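Local coordinates for periplasmic binding protein/LacI transcriptional regulator (Brachyspira murdochii, PDB 4KQC) that probably binds a carbohydrate, as a solute-binding protein of the periplasmic binding protein fold that would serve an ABC transporter, at residues K254-A259 with K301-T306. Residues are numbered along the deposited sequence; the frame is centred on the assembly and turned at random.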
loop_
_atom_site.group_PDB
_atom_site.type_symbol
_atom_site.label_atom_id
_atom_site.label_comp_id
_atom_site.label_asym_id
_atom_site.label_seq_id
_atom_site.Cartn_x
_atom_site.Cartn_y
_atom_site.Cartn_z
ATOM N N LYS A 254 6.225 -0.063 12.857
ATOM C CA LYS A 254 6.104 0.296 14.265
ATOM C C LYS A 254 5.577 1.692 14.549
ATOM O O LYS A 254 4.749 1.860 15.417
ATOM C CB LYS A 254 7.433 0.100 14.995
ATOM C CG LYS A 254 7.444 0.464 16.466
ATOM C CD LYS A 254 7.381 -0.735 17.374
ATOM C CE LYS A 254 7.432 -0.322 18.845
ATOM N NZ LYS A 254 6.203 -0.794 19.542
ATOM N N PRO A 255 6.100 2.736 13.840
ATOM C CA PRO A 255 5.560 4.070 14.219
ATOM C C PRO A 255 4.043 4.182 14.052
ATOM O O PRO A 255 3.376 4.758 14.904
ATOM C CB PRO A 255 6.281 5.040 13.285
ATOM C CG PRO A 255 7.453 4.301 12.770
ATOM C CD PRO A 255 7.102 2.828 12.783
ATOM N N GLN A 256 3.541 3.655 12.947
ATOM C CA GLN A 256 2.113 3.629 12.705
ATOM C C GLN A 256 1.352 2.814 13.748
ATOM O O GLN A 256 0.237 3.200 14.133
ATOM C CB GLN A 256 1.814 3.141 11.266
ATOM C CG GLN A 256 0.355 3.246 10.880
ATOM C CD GLN A 256 0.064 3.209 9.373
ATOM O OE1 GLN A 256 -1.029 3.616 8.933
ATOM N NE2 GLN A 256 1.023 2.714 8.558
ATOM N N LEU A 257 1.869 1.640 14.104
ATOM C CA LEU A 257 1.193 0.782 15.093
ATOM C C LEU A 257 1.134 1.498 16.407
ATOM O O LEU A 257 0.115 1.532 17.090
ATOM C CB LEU A 257 1.960 -0.535 15.248
ATOM C CG LEU A 257 1.940 -1.460 14.017
ATOM C CD1 LEU A 257 2.788 -2.706 14.195
ATOM C CD2 LEU A 257 0.507 -1.825 13.767
ATOM N N ASP A 258 2.252 2.085 16.834
ATOM C CA ASP A 258 2.236 2.820 18.101
ATOM C C ASP A 258 1.253 4.005 18.054
ATOM O O ASP A 258 0.587 4.283 19.065
ATOM C CB ASP A 258 3.636 3.358 18.377
ATOM C CG ASP A 258 4.599 2.274 18.798
ATOM O OD1 ASP A 258 4.142 1.142 19.118
ATOM O OD2 ASP A 258 5.819 2.587 18.816
ATOM N N ALA A 259 1.198 4.714 16.910
ATOM C CA ALA A 259 0.245 5.845 16.768
ATOM C C ALA A 259 -1.188 5.364 16.906
ATOM O O ALA A 259 -2.040 6.086 17.410
ATOM C CB ALA A 259 0.421 6.568 15.468
ATOM N N LYS A 301 -7.633 -5.573 5.149
ATOM C CA LYS A 301 -8.469 -5.622 6.339
ATOM C C LYS A 301 -8.229 -4.365 7.172
ATOM O O LYS A 301 -7.066 -3.884 7.273
ATOM C CB LYS A 301 -8.139 -6.821 7.214
ATOM C CG LYS A 301 -8.589 -8.179 6.703
ATOM C CD LYS A 301 -8.343 -9.190 7.820
ATOM C CE LYS A 301 -8.834 -10.585 7.508
ATOM N NZ LYS A 301 -10.202 -10.537 6.962
ATOM N N TRP A 302 -9.330 -3.839 7.716
ATOM C CA TRP A 302 -9.238 -2.725 8.658
ATOM C C TRP A 302 -8.694 -3.236 9.976
ATOM O O TRP A 302 -9.137 -4.278 10.481
ATOM C CB TRP A 302 -10.644 -2.142 8.885
ATOM C CG TRP A 302 -10.722 -1.057 9.881
ATOM C CD1 TRP A 302 -11.169 -1.138 11.156
ATOM C CD2 TRP A 302 -10.307 0.313 9.674
ATOM N NE1 TRP A 302 -11.114 0.108 11.749
ATOM C CE2 TRP A 302 -10.558 1.008 10.880
ATOM C CE3 TRP A 302 -9.753 1.011 8.595
ATOM C CZ2 TRP A 302 -10.329 2.385 11.018
ATOM C CZ3 TRP A 302 -9.493 2.348 8.755
ATOM C CH2 TRP A 302 -9.773 3.021 9.956
ATOM N N TYR A 303 -7.842 -2.442 10.586
ATOM C CA TYR A 303 -7.350 -2.695 11.945
ATOM C C TYR A 303 -7.326 -1.381 12.737
ATOM O O TYR A 303 -7.151 -0.267 12.166
ATOM C CB TYR A 303 -6.066 -3.450 11.959
ATOM C CG TYR A 303 -4.833 -2.637 11.638
ATOM C CD1 TYR A 303 -4.484 -2.413 10.321
ATOM C CD2 TYR A 303 -4.019 -2.164 12.647
ATOM C CE1 TYR A 303 -3.362 -1.744 10.029
ATOM C CE2 TYR A 303 -2.872 -1.445 12.348
ATOM C CZ TYR A 303 -2.582 -1.232 11.040
ATOM O OH TYR A 303 -1.443 -0.505 10.784
ATOM N N ASP A 304 -7.527 -1.535 14.045
ATOM C CA ASP A 304 -7.653 -0.412 14.940
ATOM C C ASP A 304 -7.337 -0.915 16.340
ATOM O O ASP A 304 -6.913 -2.048 16.499
ATOM C CB ASP A 304 -9.015 0.285 14.764
ATOM C CG ASP A 304 -10.214 -0.585 15.168
ATOM O OD1 ASP A 304 -10.012 -1.621 15.827
ATOM O OD2 ASP A 304 -11.345 -0.226 14.747
ATOM N N LYS A 305 -7.586 -0.081 17.331
ATOM C CA LYS A 305 -7.225 -0.437 18.710
ATOM C C LYS A 305 -7.955 -1.659 19.166
ATOM O O LYS A 305 -7.415 -2.440 19.953
ATOM C CB LYS A 305 -7.560 0.689 19.663
ATOM C CG LYS A 305 -6.437 1.656 19.833
ATOM C CD LYS A 305 -6.648 2.542 21.076
ATOM C CE LYS A 305 -5.824 2.084 22.282
ATOM N NZ LYS A 305 -6.368 0.953 23.076
ATOM N N THR A 306 -9.153 -1.851 18.649
ATOM C CA THR A 306 -9.978 -2.964 19.075
ATOM C C THR A 306 -9.471 -4.323 18.623
ATOM O O THR A 306 -9.664 -5.331 19.341
ATOM C CB THR A 306 -11.422 -2.784 18.593
ATOM O OG1 THR A 306 -11.889 -1.503 19.027
ATOM C CG2 THR A 306 -12.331 -3.895 19.157
#
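Gln256, whose side chain touches the phenol of Tyr303, donates from NE2 to two backbone carbonyls, those of Phe250 at the end of strand 246-250 and of Ser252, while its OE1 is hydrogen-bonded to Ser268 OG; the three bonds fix the flip of the buried amide. Its CG lies anti to the backbone N (chi1 -173°), which sets CG 4.2 Å from Tyr303 OH, and the extended chain beyond carries the amide on to its own partners. That phenol oxygen is hydrogen-bonded to the carbonyl of Asp251, in the turn between strand 246-250 and helix 254-261. Amide and ring planes are turned 55° apart, and it is CG, not the amide, that lies nearest the phenol.

The closest approach is apolar: Leu257 CD2 reaches Tyr303 CE2 at 3.7 Å, coming in obliquely to the ring, with the two side chains crossing at about a right angle. CD2 also lies 3.8 Å from Tyr303 OH. Tyr303 belongs to 301-303, the edge strand that runs antiparallel to 267-270 in the mixed sheet of one lobe, and Ile313 of helix 311-314 also packs against it.

A leucine in place of Tyr303 would probably leave the Asp251 carbonyl without its phenol partner and open a gap beside Leu257. Helix and edge strand thus meet by van der Waals touching, a methyl and a methylene against the phenol, while the buried polar ends of Gln256 and Tyr303 are satisfied by strand 246-250, the turn after it, and Ser268 of strand 267-270.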